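Local coordinates for protein endoglucanase (Acetivibrio cellulolyticus, PDB 5NRM) that serves as a cellulosomal scaffoldin that probably also hydrolyses cellulose, represented here by a type I cohesin domain that binds an enzyme's dockerin, at residues 43-47 / 109-113; 3-7 / 115-121; 18-24 / 93-99; 30-36 / 120-126. All coordinates share one frame; numbering follows the deposited sequence.

Interaction 1 (43-47 / 109-113)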
loop_
_atom_site.group_PDB
_atom_site.type_symbol
_atom_site.label_atom_id
_atom_site.label_comp_id
_atom_site.label_asym_id
_atom_site.label_seq_id
_atom_site.Cartn_x
_atom_site.Cartn_y
_atom_site.Cartn_z
ATOM N N ALA A 43 -13.130 -5.806 12.711
ATOM C CA ALA A 43 -14.245 -4.865 12.502
ATOM C C ALA A 43 -15.330 -5.114 13.529
ATOM O O ALA A 43 -16.223 -4.279 13.622
ATOM C CB ALA A 43 -14.821 -4.982 11.097
ATOM N N THR A 44 -15.261 -6.164 14.366
ATOM C CA THR A 44 -16.260 -6.304 15.417
ATOM C C THR A 44 -15.994 -5.330 16.555
ATOM O O THR A 44 -16.902 -5.085 17.356
ATOM C CB THR A 44 -16.295 -7.726 16.004
ATOM O OG1 THR A 44 -15.154 -7.974 16.851
ATOM C CG2 THR A 44 -16.459 -8.726 14.929
ATOM N N LYS A 45 -14.793 -4.758 16.588
ATOM C CA LYS A 45 -14.406 -3.818 17.627
ATOM C C LYS A 45 -14.050 -2.411 17.144
ATOM O O LYS A 45 -14.073 -1.495 17.930
ATOM C CB LYS A 45 -13.251 -4.372 18.396
ATOM C CG LYS A 45 -13.574 -5.679 19.107
ATOM C CD LYS A 45 -12.345 -6.186 19.852
ATOM C CE LYS A 45 -12.525 -7.654 20.227
ATOM N NZ LYS A 45 -11.804 -7.915 21.466
ATOM N N LEU A 46 -13.724 -2.279 15.870
ATOM C CA LEU A 46 -13.224 -1.048 15.326
ATOM C C LEU A 46 -14.051 -0.657 14.126
ATOM O O LEU A 46 -14.316 -1.486 13.226
ATOM C CB LEU A 46 -11.763 -1.148 14.888
ATOM C CG LEU A 46 -10.700 -1.595 15.905
ATOM C CD1 LEU A 46 -9.395 -1.837 15.188
ATOM C CD2 LEU A 46 -10.563 -0.614 17.093
ATOM N N GLU A 47 -14.317 0.615 14.050
ATOM C CA GLU A 47 -14.978 1.249 12.883
ATOM C C GLU A 47 -13.892 2.109 12.178
ATOM O O GLU A 47 -13.407 3.076 12.755
ATOM C CB GLU A 47 -16.139 2.103 13.312
ATOM C CG GLU A 47 -16.812 2.846 12.159
ATOM C CD GLU A 47 -17.692 4.077 12.585
ATOM O OE1 GLU A 47 -17.651 4.675 13.721
ATOM O OE2 GLU A 47 -18.423 4.548 11.655
ATOM N N SER A 109 -9.840 -6.368 26.305
ATOM C CA SER A 109 -9.752 -7.178 25.049
ATOM C C SER A 109 -8.883 -6.468 24.024
ATOM O O SER A 109 -8.406 -5.367 24.306
ATOM C CB SER A 109 -11.123 -7.477 24.494
ATOM O OG SER A 109 -11.776 -6.344 23.888
ATOM N N LYS A 110 -8.623 -7.151 22.902
ATOM C CA LYS A 110 -7.703 -6.618 21.886
ATOM C C LYS A 110 -8.388 -6.652 20.516
ATOM O O LYS A 110 -9.122 -7.567 20.224
ATOM C CB LYS A 110 -6.416 -7.455 21.704
ATOM C CG LYS A 110 -5.714 -7.882 22.929
ATOM C CD LYS A 110 -5.017 -6.789 23.643
ATOM C CE LYS A 110 -4.220 -7.405 24.779
ATOM N NZ LYS A 110 -4.966 -7.246 26.075
ATOM N N ALA A 111 -8.146 -5.617 19.734
ATOM C CA ALA A 111 -8.626 -5.519 18.345
ATOM C C ALA A 111 -7.388 -5.621 17.464
ATOM O O ALA A 111 -6.627 -4.667 17.367
ATOM C CB ALA A 111 -9.375 -4.243 18.078
ATOM N N GLU A 112 -7.185 -6.775 16.838
ATOM C CA GLU A 112 -6.018 -7.020 16.010
ATOM C C GLU A 112 -6.049 -6.138 14.767
ATOM O O GLU A 112 -7.139 -5.866 14.163
ATOM C CB GLU A 112 -5.961 -8.463 15.580
ATOM C CG GLU A 112 -5.628 -9.387 16.742
ATOM C CD GLU A 112 -5.455 -10.823 16.374
ATOM O OE1 GLU A 112 -5.681 -11.128 15.179
ATOM O OE2 GLU A 112 -5.108 -11.599 17.307
ATOM N N VAL A 113 -4.858 -5.663 14.369
ATOM C CA VAL A 113 -4.681 -4.883 13.155
ATOM C C VAL A 113 -3.401 -5.515 12.530
ATOM O O VAL A 113 -2.354 -5.496 13.152
ATOM C CB VAL A 113 -4.452 -3.386 13.384
ATOM C CG1 VAL A 113 -4.324 -2.627 12.087
ATOM C CG2 VAL A 113 -5.605 -2.773 14.172
#
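L46 lays its branched end over the methyl of A111, with CG 3.7 Å from A111 CB and CD2 3.9 Å from the same carbon. Its other methyl, CD1, reaches past A111 to V113 CG2 at 4.0 Å, the leucine and valine side chains standing nearly perpendicular. A leucine suits this place because its forked tip can cover a small residue and still meet the branched valine beyond. Alanine suits the other side because its single methyl can sit under the fork, meeting CG, CD1 and CD2 together. K45 adds an aliphatic layer and then a polar end. Its CB stands 3.9 Å from A111 CB, and the chain runs nearly straight through chi2 and chi3 before bending at chi4 (-149°). That bend places NZ at the start of strand 110-116, where it donates to K110 O at 3.0 Å. The donor stands above the carbonyl plane, 53° out of it, so no lone pair is met squarely. A second bond from K45 NZ to S109 OG, 2.9 Å long, is weak; the serine hydroxyl has its stronger partner in A106 O. Around the pair, V138 and Y41 also touch L46, L140 touches K45, and V39 touches V113. Strand 46-53 pairs with strand 92-101, whereas strand 110-116 pairs with strands 34-41 and 132-140. No backbone-to-backbone bond joins the segments; side chains bridge unpaired strands, an apolar contact of L46, A111 and V113 with a lysine bond at its margin, as expected at one end of the cohesin beta sandwich.

Interaction 2 (3-7 / 115-121)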
loop_
_atom_site.group_PDB
_atom_site.type_symbol
_atom_site.label_atom_id
_atom_site.label_comp_id
_atom_site.label_asym_id
_atom_site.label_seq_id
_atom_site.Cartn_x
_atom_site.Cartn_y
_atom_site.Cartn_z
ATOM N N PHE A 3 14.971 -4.668 6.985
ATOM C CA PHE A 3 13.796 -3.908 6.585
ATOM C C PHE A 3 12.543 -4.509 7.231
ATOM O O PHE A 3 12.285 -5.713 7.122
ATOM C CB PHE A 3 13.656 -3.905 5.082
ATOM C CG PHE A 3 12.473 -3.127 4.541
ATOM C CD1 PHE A 3 12.294 -1.792 4.856
ATOM C CD2 PHE A 3 11.600 -3.694 3.679
ATOM C CE1 PHE A 3 11.238 -1.081 4.329
ATOM C CE2 PHE A 3 10.574 -3.013 3.127
ATOM C CZ PHE A 3 10.320 -1.694 3.514
ATOM N N ASN A 4 11.737 -3.657 7.876
ATOM C CA ASN A 4 10.579 -4.058 8.690
ATOM C C ASN A 4 9.370 -3.221 8.356
ATOM O O ASN A 4 9.484 -2.009 8.224
ATOM C CB ASN A 4 10.861 -3.851 10.186
ATOM C CG ASN A 4 11.749 -4.930 10.766
ATOM O OD1 ASN A 4 11.263 -5.918 11.309
ATOM N ND2 ASN A 4 13.055 -4.794 10.582
ATOM N N LEU A 5 8.262 -3.900 8.189
ATOM C CA LEU A 5 6.917 -3.310 8.139
ATOM C C LEU A 5 6.215 -3.713 9.416
ATOM O O LEU A 5 6.005 -4.904 9.674
ATOM C CB LEU A 5 6.202 -3.864 6.907
ATOM C CG LEU A 5 4.707 -3.638 6.803
ATOM C CD1 LEU A 5 4.393 -2.111 6.840
ATOM C CD2 LEU A 5 4.007 -4.300 5.618
ATOM N N SER A 6 5.815 -2.733 10.239
ATOM C CA SER A 6 5.207 -3.005 11.515
ATOM C C SER A 6 3.993 -2.168 11.779
ATOM O O SER A 6 3.833 -1.024 11.292
ATOM C CB SER A 6 6.194 -2.836 12.645
ATOM O OG SER A 6 6.619 -1.480 12.766
ATOM N N ILE A 7 3.096 -2.738 12.539
ATOM C CA ILE A 7 1.909 -2.027 12.994
ATOM C C ILE A 7 2.006 -1.909 14.486
ATOM O O ILE A 7 2.306 -2.868 15.173
ATOM C CB ILE A 7 0.609 -2.773 12.604
ATOM C CG1 ILE A 7 0.645 -3.034 11.108
ATOM C CG2 ILE A 7 -0.612 -1.988 13.123
ATOM C CD1 ILE A 7 -0.550 -3.806 10.604
ATOM N N ILE A 115 -1.048 -7.040 8.866
ATOM C CA ILE A 115 -0.832 -7.142 7.413
ATOM C C ILE A 115 -1.403 -8.469 6.944
ATOM O O ILE A 115 -1.263 -9.485 7.660
ATOM C CB ILE A 115 0.661 -7.058 7.140
ATOM C CG1 ILE A 115 1.309 -5.778 7.691
ATOM C CG2 ILE A 115 0.916 -7.194 5.602
ATOM C CD1 ILE A 115 0.743 -4.433 7.223
ATOM N N SER A 116 -2.089 -8.472 5.800
ATOM C CA SER A 116 -2.699 -9.637 5.222
ATOM C C SER A 116 -2.105 -9.929 3.821
ATOM O O SER A 116 -1.936 -9.020 3.057
ATOM C CB SER A 116 -4.227 -9.402 5.099
ATOM O OG SER A 116 -4.879 -10.529 4.531
ATOM N N GLY A 117 -1.767 -11.188 3.564
ATOM C CA GLY A 117 -1.202 -11.591 2.279
ATOM C C GLY A 117 0.178 -11.025 2.054
ATOM O O GLY A 117 0.930 -10.774 3.012
ATOM N N THR A 118 0.576 -10.902 0.791
ATOM C CA THR A 118 1.964 -10.556 0.468
ATOM C C THR A 118 2.126 -9.086 0.272
ATOM O O THR A 118 1.519 -8.523 -0.622
ATOM C CB THR A 118 2.397 -11.384 -0.792
ATOM O OG1 THR A 118 2.424 -12.795 -0.473
ATOM C CG2 THR A 118 3.750 -10.956 -1.302
ATOM N N PRO A 119 2.976 -8.443 1.057
ATOM C CA PRO A 119 3.269 -7.060 0.809
ATOM C C PRO A 119 4.407 -6.921 -0.201
ATOM O O PRO A 119 5.280 -7.805 -0.296
ATOM C CB PRO A 119 3.679 -6.554 2.177
ATOM C CG PRO A 119 4.257 -7.676 2.882
ATOM C CD PRO A 119 3.650 -8.923 2.306
ATOM N N THR A 120 4.322 -5.880 -1.020
ATOM C CA THR A 120 5.384 -5.568 -1.931
ATOM C C THR A 120 5.952 -4.163 -1.743
ATOM O O THR A 120 5.201 -3.212 -1.594
ATOM C CB THR A 120 4.950 -5.745 -3.386
ATOM O OG1 THR A 120 4.539 -7.110 -3.581
ATOM C CG2 THR A 120 6.080 -5.367 -4.398
ATOM N N PHE A 121 7.283 -4.102 -1.660
ATOM C CA PHE A 121 8.045 -2.842 -1.654
ATOM C C PHE A 121 9.093 -2.879 -2.698
ATOM O O PHE A 121 9.759 -3.935 -2.909
ATOM C CB PHE A 121 8.714 -2.654 -0.293
ATOM C CG PHE A 121 7.737 -2.498 0.807
ATOM C CD1 PHE A 121 7.240 -1.255 1.170
ATOM C CD2 PHE A 121 7.307 -3.618 1.495
ATOM C CE1 PHE A 121 6.309 -1.146 2.179
ATOM C CE2 PHE A 121 6.376 -3.509 2.522
ATOM C CZ PHE A 121 5.886 -2.273 2.860
#
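The backbone N of I115 is hydrogen-bonded to OD1 of N135 in strand 132-140, and from this fixed point the isoleucine side chain reaches inward to L5 and I7. No hydrogen bond joins the two segments, so the contact is apolar throughout. L5 and I115 meet tip to tip, L5 CD2 lying 3.6 Å from I115 CD1, while I7 CD1 approaches that same methyl at 3.7 Å. The CG of L5 is turned anti to the backbone N (chi1 167°), which carries the fork across toward the second segment. There CD2 serves three neighbours: besides I115 it meets P119 CB at 4.1 Å and F121 CZ at 3.9 Å, the last from the edge of the ring. One face of F121 receives F3 instead. This is a T-shaped pair, with the edge of F3 directed at the face of F121, centroids 5.1 Å apart and planes at 87°; F3 CE2 comes to 3.7 Å from F121 CG. Flat rings suit this place because one ring offers a broad face to its neighbour's rim and still has its own edge for a methyl. The chain turns a corner at G117, where phi is positive (68°), and so brings both I115 and the P119 to F121 run over the same strand. Side chains alternate along residues 3-7: F3, L5 and I7 point to this interior, N4 and S6 away from it. F3 also packs on I27, I32 and V129. Such alternation, with apolar tips meeting between layers, is characteristic of a beta-sandwich core, here that of the cohesin, which has a jelly-roll topology.

Interaction 3 (18-24 / 93-99)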
loop_
_atom_site.group_PDB
_atom_site.type_symbol
_atom_site.label_atom_id
_atom_site.label_comp_id
_atom_site.label_asym_id
_atom_site.label_seq_id
_atom_site.Cartn_x
_atom_site.Cartn_y
_atom_site.Cartn_z
ATOM N N VAL A 18 -9.114 6.354 17.993
ATOM C CA VAL A 18 -7.706 5.944 18.155
ATOM C C VAL A 18 -7.003 5.960 16.800
ATOM O O VAL A 18 -7.606 5.741 15.770
ATOM C CB VAL A 18 -7.685 4.493 18.736
ATOM C CG1 VAL A 18 -8.254 3.490 17.752
ATOM C CG2 VAL A 18 -6.311 4.050 19.244
ATOM N N VAL A 19 -5.708 6.242 16.829
ATOM C CA VAL A 19 -4.846 6.208 15.645
ATOM C C VAL A 19 -3.896 5.036 15.822
ATOM O O VAL A 19 -3.263 4.840 16.892
ATOM C CB VAL A 19 -4.071 7.530 15.458
ATOM C CG1 VAL A 19 -3.211 7.487 14.204
ATOM C CG2 VAL A 19 -5.074 8.665 15.397
ATOM N N VAL A 20 -3.746 4.240 14.764
ATOM C CA VAL A 20 -2.829 3.069 14.729
ATOM C C VAL A 20 -1.778 3.309 13.642
ATOM O O VAL A 20 -2.145 3.317 12.453
ATOM C CB VAL A 20 -3.592 1.780 14.417
ATOM C CG1 VAL A 20 -2.600 0.626 14.409
ATOM C CG2 VAL A 20 -4.681 1.525 15.488
ATOM N N PRO A 21 -0.562 3.627 14.058
ATOM C CA PRO A 21 0.512 3.877 13.072
ATOM C C PRO A 21 0.993 2.554 12.475
ATOM O O PRO A 21 1.115 1.505 13.138
ATOM C CB PRO A 21 1.575 4.596 13.901
ATOM C CG PRO A 21 0.853 5.160 15.090
ATOM C CD PRO A 21 -0.173 4.141 15.394
ATOM N N VAL A 22 1.292 2.629 11.165
ATOM C CA VAL A 22 1.993 1.585 10.391
ATOM C C VAL A 22 3.328 2.154 9.973
ATOM O O VAL A 22 3.399 3.270 9.420
ATOM C CB VAL A 22 1.167 1.207 9.135
ATOM C CG1 VAL A 22 1.887 0.139 8.341
ATOM C CG2 VAL A 22 -0.247 0.776 9.475
ATOM N N LYS A 23 4.392 1.442 10.303
ATOM C CA LYS A 23 5.751 2.014 10.223
ATOM C C LYS A 23 6.645 1.155 9.321
ATOM O O LYS A 23 6.405 -0.064 9.150
ATOM C CB LYS A 23 6.366 2.065 11.589
ATOM C CG LYS A 23 5.622 2.974 12.550
ATOM C CD LYS A 23 6.181 2.889 13.968
ATOM C CE LYS A 23 7.153 4.003 14.123
ATOM N NZ LYS A 23 7.711 3.973 15.465
ATOM N N LEU A 24 7.675 1.824 8.774
ATOM C CA LEU A 24 8.788 1.180 8.079
ATOM C C LEU A 24 10.026 1.476 8.855
ATOM O O LEU A 24 10.244 2.593 9.376
ATOM C CB LEU A 24 8.922 1.713 6.679
ATOM C CG LEU A 24 7.740 1.543 5.788
ATOM C CD1 LEU A 24 8.086 2.057 4.392
ATOM C CD2 LEU A 24 7.252 0.086 5.703
ATOM N N VAL A 93 6.759 6.565 10.473
ATOM C CA VAL A 93 5.384 6.275 10.254
ATOM C C VAL A 93 5.102 6.465 8.766
ATOM O O VAL A 93 5.307 7.524 8.171
ATOM C CB VAL A 93 4.431 7.173 11.139
ATOM C CG1 VAL A 93 3.009 6.813 10.834
ATOM C CG2 VAL A 93 4.703 6.950 12.588
ATOM N N PHE A 94 4.582 5.395 8.202
ATOM C CA PHE A 94 4.142 5.337 6.796
ATOM C C PHE A 94 2.653 5.592 6.598
ATOM O O PHE A 94 2.246 6.166 5.597
ATOM C CB PHE A 94 4.507 3.920 6.239
ATOM C CG PHE A 94 4.106 3.701 4.784
ATOM C CD1 PHE A 94 4.858 4.254 3.740
ATOM C CD2 PHE A 94 3.071 2.913 4.474
ATOM C CE1 PHE A 94 4.475 3.981 2.435
ATOM C CE2 PHE A 94 2.664 2.680 3.173
ATOM C CZ PHE A 94 3.396 3.165 2.151
ATOM N N ALA A 95 1.810 5.110 7.503
ATOM C CA ALA A 95 0.360 5.386 7.467
ATOM C C ALA A 95 -0.156 5.526 8.872
ATOM O O ALA A 95 0.292 4.801 9.773
ATOM C CB ALA A 95 -0.404 4.291 6.762
ATOM N N ASN A 96 -1.135 6.405 9.051
ATOM C CA ASN A 96 -1.929 6.521 10.315
ATOM C C ASN A 96 -3.341 6.070 10.019
ATOM O O ASN A 96 -4.002 6.719 9.180
ATOM C CB ASN A 96 -1.878 7.972 10.802
ATOM C CG ASN A 96 -0.472 8.353 11.246
ATOM O OD1 ASN A 96 0.187 9.297 10.641
ATOM N ND2 ASN A 96 0.001 7.681 12.252
ATOM N N LEU A 97 -3.801 5.036 10.713
ATOM C CA LEU A 97 -5.090 4.490 10.504
ATOM C C LEU A 97 -5.978 5.038 11.627
ATOM O O LEU A 97 -5.694 4.808 12.788
ATOM C CB LEU A 97 -5.018 2.981 10.501
ATOM C CG LEU A 97 -4.035 2.339 9.520
ATOM C CD1 LEU A 97 -4.102 0.808 9.745
ATOM C CD2 LEU A 97 -4.315 2.769 8.074
ATOM N N ASN A 98 -7.055 5.678 11.250
ATOM C CA ASN A 98 -7.983 6.289 12.222
ATOM C C ASN A 98 -9.267 5.487 12.375
ATOM O O ASN A 98 -9.991 5.264 11.413
ATOM C CB ASN A 98 -8.320 7.709 11.770
ATOM C CG ASN A 98 -7.095 8.531 11.518
ATOM O OD1 ASN A 98 -6.302 8.688 12.438
ATOM N ND2 ASN A 98 -6.980 9.129 10.324
ATOM N N PHE A 99 -9.478 4.941 13.567
ATOM C CA PHE A 99 -10.664 4.204 13.922
ATOM C C PHE A 99 -11.455 4.895 15.037
ATOM O O PHE A 99 -10.895 5.586 15.866
ATOM C CB PHE A 99 -10.219 2.835 14.473
ATOM C CG PHE A 99 -9.467 1.985 13.476
ATOM C CD1 PHE A 99 -10.143 1.251 12.501
ATOM C CD2 PHE A 99 -8.069 1.974 13.508
ATOM C CE1 PHE A 99 -9.389 0.431 11.640
ATOM C CE2 PHE A 99 -7.350 1.162 12.680
ATOM C CZ PHE A 99 -8.021 0.436 11.704
#
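A classic beta bulge interrupts the antiparallel pairing of strands 17-25 and 92-101, whose short segments run at 156° to each other. At its centre is V22 O, which accepts from two consecutive amides: F94 N at 2.7 Å and A95 N at 3.1 Å. F94 is the extra residue, taken in by a psi of -37° in place of the extended value; its ring meets F64 edge-to-face. Beyond the bulge the register is regular, with V22 N bonded to A95 O at 2.8 Å, and reciprocal bonds joining V20 to L97 and V18 to F99. P21 sits in a non-hydrogen-bonded pair with N96, a position that asks for no N-H across this edge. Together the strands form the middle of one layer of the cohesin sandwich, between strands 4-12 and 46-53. Its inner face carries three beta-branched valines, V18, V20 and V22, suited to an extended strand, beside the apolar A95, L97 and F99, most of them buried: V20 CG2 lies 3.9 Å from F99 CE2, and V22 CG2 equally far from L97 CD1. The other face is more polar. There V19 and N98 lie side by side, V19 CG2 at 3.2 Å from N98 OD1, while N98 ND2 is hydrogen-bonded to S50 and D52.

Interaction 4 (30-36 / 120-126)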
loop_
_atom_site.group_PDB
_atom_site.type_symbol
_atom_site.label_atom_id
_atom_site.label_comp_id
_atom_site.label_asym_id
_atom_site.label_seq_id
_atom_site.Cartn_x
_atom_site.Cartn_y
_atom_site.Cartn_z
ATOM N N ASN A 30 18.885 3.017 -0.858
ATOM C CA ASN A 30 18.112 2.923 -2.107
ATOM C C ASN A 30 16.678 3.342 -1.959
ATOM O O ASN A 30 15.940 3.512 -2.934
ATOM C CB ASN A 30 18.193 1.527 -2.702
ATOM C CG ASN A 30 19.615 1.154 -3.076
ATOM O OD1 ASN A 30 20.388 1.984 -3.484
ATOM N ND2 ASN A 30 19.955 -0.100 -2.918
ATOM N N GLY A 31 16.261 3.564 -0.718
ATOM C CA GLY A 31 14.944 4.088 -0.492
ATOM C C GLY A 31 13.769 3.136 -0.780
ATOM O O GLY A 31 13.953 1.935 -1.058
ATOM N N ILE A 32 12.559 3.684 -0.717
ATOM C CA ILE A 32 11.357 2.993 -1.104
ATOM C C ILE A 32 10.623 3.844 -2.116
ATOM O O ILE A 32 10.183 4.965 -1.778
ATOM C CB ILE A 32 10.447 2.713 0.102
ATOM C CG1 ILE A 32 11.123 1.759 1.099
ATOM C CG2 ILE A 32 9.067 2.227 -0.335
ATOM C CD1 ILE A 32 11.433 0.372 0.618
ATOM N N SER A 33 10.465 3.345 -3.336
ATOM C CA SER A 33 9.743 4.009 -4.416
ATOM C C SER A 33 8.356 3.473 -4.656
ATOM O O SER A 33 7.576 4.149 -5.311
ATOM C CB SER A 33 10.502 3.961 -5.729
ATOM O OG SER A 33 11.746 4.648 -5.642
ATOM N N THR A 34 8.060 2.266 -4.194
ATOM C CA THR A 34 6.711 1.689 -4.392
ATOM C C THR A 34 6.311 0.881 -3.178
ATOM O O THR A 34 7.189 0.254 -2.524
ATOM C CB THR A 34 6.643 0.722 -5.660
ATOM O OG1 THR A 34 6.907 -0.646 -5.294
ATOM C CG2 THR A 34 7.646 1.006 -6.687
ATOM N N ALA A 35 5.027 0.801 -2.898
ATOM C CA ALA A 35 4.521 -0.100 -1.847
ATOM C C ALA A 35 3.124 -0.489 -2.135
ATOM O O ALA A 35 2.334 0.375 -2.582
ATOM C CB ALA A 35 4.613 0.542 -0.480
ATOM N N ASP A 36 2.744 -1.741 -1.804
ATOM C CA ASP A 36 1.361 -2.130 -1.748
ATOM C C ASP A 36 1.179 -3.198 -0.737
ATOM O O ASP A 36 1.925 -4.157 -0.706
ATOM C CB ASP A 36 0.765 -2.546 -3.134
ATOM C CG ASP A 36 1.314 -3.867 -3.649
ATOM O OD1 ASP A 36 2.434 -3.802 -4.123
ATOM O OD2 ASP A 36 0.631 -4.904 -3.539
ATOM N N THR A 120 4.322 -5.880 -1.020
ATOM C CA THR A 120 5.384 -5.568 -1.931
ATOM C C THR A 120 5.952 -4.163 -1.743
ATOM O O THR A 120 5.201 -3.212 -1.594
ATOM C CB THR A 120 4.950 -5.745 -3.386
ATOM O OG1 THR A 120 4.539 -7.110 -3.581
ATOM C CG2 THR A 120 6.080 -5.367 -4.398
ATOM N N PHE A 121 7.283 -4.102 -1.660
ATOM C CA PHE A 121 8.045 -2.842 -1.654
ATOM C C PHE A 121 9.093 -2.879 -2.698
ATOM O O PHE A 121 9.759 -3.935 -2.909
ATOM C CB PHE A 121 8.714 -2.654 -0.293
ATOM C CG PHE A 121 7.737 -2.498 0.807
ATOM C CD1 PHE A 121 7.240 -1.255 1.170
ATOM C CD2 PHE A 121 7.307 -3.618 1.495
ATOM C CE1 PHE A 121 6.309 -1.146 2.179
ATOM C CE2 PHE A 121 6.376 -3.509 2.522
ATOM C CZ PHE A 121 5.886 -2.273 2.860
ATOM N N GLY A 122 9.165 -1.803 -3.453
ATOM C CA GLY A 122 10.237 -1.653 -4.404
ATOM C C GLY A 122 11.127 -0.526 -4.067
ATOM O O GLY A 122 10.618 0.549 -3.682
ATOM N N ASP A 123 12.437 -0.742 -4.181
ATOM C CA ASP A 123 13.379 0.358 -3.986
ATOM C C ASP A 123 13.444 1.318 -5.171
ATOM O O ASP A 123 12.654 1.190 -6.105
ATOM C CB ASP A 123 14.696 -0.156 -3.460
ATOM C CG ASP A 123 15.552 -0.808 -4.532
ATOM O OD1 ASP A 123 15.250 -0.771 -5.753
ATOM O OD2 ASP A 123 16.589 -1.390 -4.116
ATOM N N SER A 124 14.402 2.268 -5.160
ATOM C CA SER A 124 14.417 3.308 -6.207
ATOM C C SER A 124 14.882 2.712 -7.580
ATOM O O SER A 124 14.745 3.414 -8.595
ATOM C CB SER A 124 15.284 4.502 -5.802
ATOM O OG SER A 124 16.624 4.119 -5.554
ATOM N N THR A 125 15.462 1.480 -7.538
ATOM C CA THR A 125 15.794 0.652 -8.714
ATOM C C THR A 125 14.644 -0.262 -9.154
ATOM O O THR A 125 14.836 -1.084 -10.105
ATOM C CB THR A 125 17.131 -0.173 -8.492
ATOM O OG1 THR A 125 16.970 -1.296 -7.640
ATOM C CG2 THR A 125 18.264 0.712 -7.934
ATOM N N LEU A 126 13.531 -0.224 -8.442
ATOM C CA LEU A 126 12.392 -1.101 -8.601
ATOM C C LEU A 126 12.722 -2.540 -8.319
ATOM O O LEU A 126 12.106 -3.486 -8.881
ATOM C CB LEU A 126 11.736 -0.916 -9.954
ATOM C CG LEU A 126 11.249 0.507 -10.212
ATOM C CD1 LEU A 126 10.535 0.571 -11.576
ATOM C CD2 LEU A 126 10.373 1.033 -9.085
HETATM O O HOH W 1 1.873 -7.299 -3.069
#
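G122 O sits at the tight centre of this contact, a classic beta bulge in which two consecutive residues, S33 and T34, are set against the single G122. The carbonyl accepts from S33 N at 2.8 Å, in its own plane, and from T34 N at 3.1 Å. Having no side chain, G122 allows the threonine to lie close, with T34 OG1 3.1 Å from G122 N. Past the bulge, strands 34-36 and 120-122 run antiparallel, and A35, small enough to lie beside an aromatic, brings its CB to 3.6 Å from F121 CE1. On the same strand pair's other face, T34 CG2 meets L126 CD2, the two side chains nearly perpendicular.

The turn end faces solvent more, N30 being exposed, yet it is still pinned by hydrogen bonds. N30 lies alongside D123 with amide and carboxylate planes 77° apart, and its backbone O is gripped twice, by S124 N and by S124 OG, the latter at 2.8 Å. The serine OG is tucked between its own backbone N and C (chi1 59°), which folds it back toward that oxygen. D123 opens a type I turn to L126; its OD1 accepts from T125 N, closing an Asx turn, and on its syn lone pair from T125 OG1 at 2.6 Å.

The T34, D36, T120 and L126 face belongs to the dockerin-binding surface of the cohesin: T34 OG1 and D36 OD1 are hydrogen-bonded to S13 OG of the dockerin chain, which also packs on L126 and T120 through its A17 and N12. Beside them a water hydrogen-bonded to T120 OG1 lies 2.7 Å from D36 OD2, to which it is also bonded.

From the N terminus, residues 3-7 close the longest loop by meeting 115-121: interaction 2 packs strand 4-12 on strands 110-116 and 118-122. Next, 18-24 meets 93-99 in interaction 3, nested inside that loop and pairing strands 17-25 and 92-101. Segment 30-36 then reaches 120-126, so interaction 4, which pairs strands 34-41 and 118-122, crosses both 2 and 3 and shares T120 and F121 with the former. Finally 43-47 meets 109-113; interaction 1 sets the start of strand 46-53 on strand 110-116, nested within 2 and 4 but crossing 3. Interactions 1 and 4 lie on opposite sides of the chain's centre, their centres about 30 Å apart.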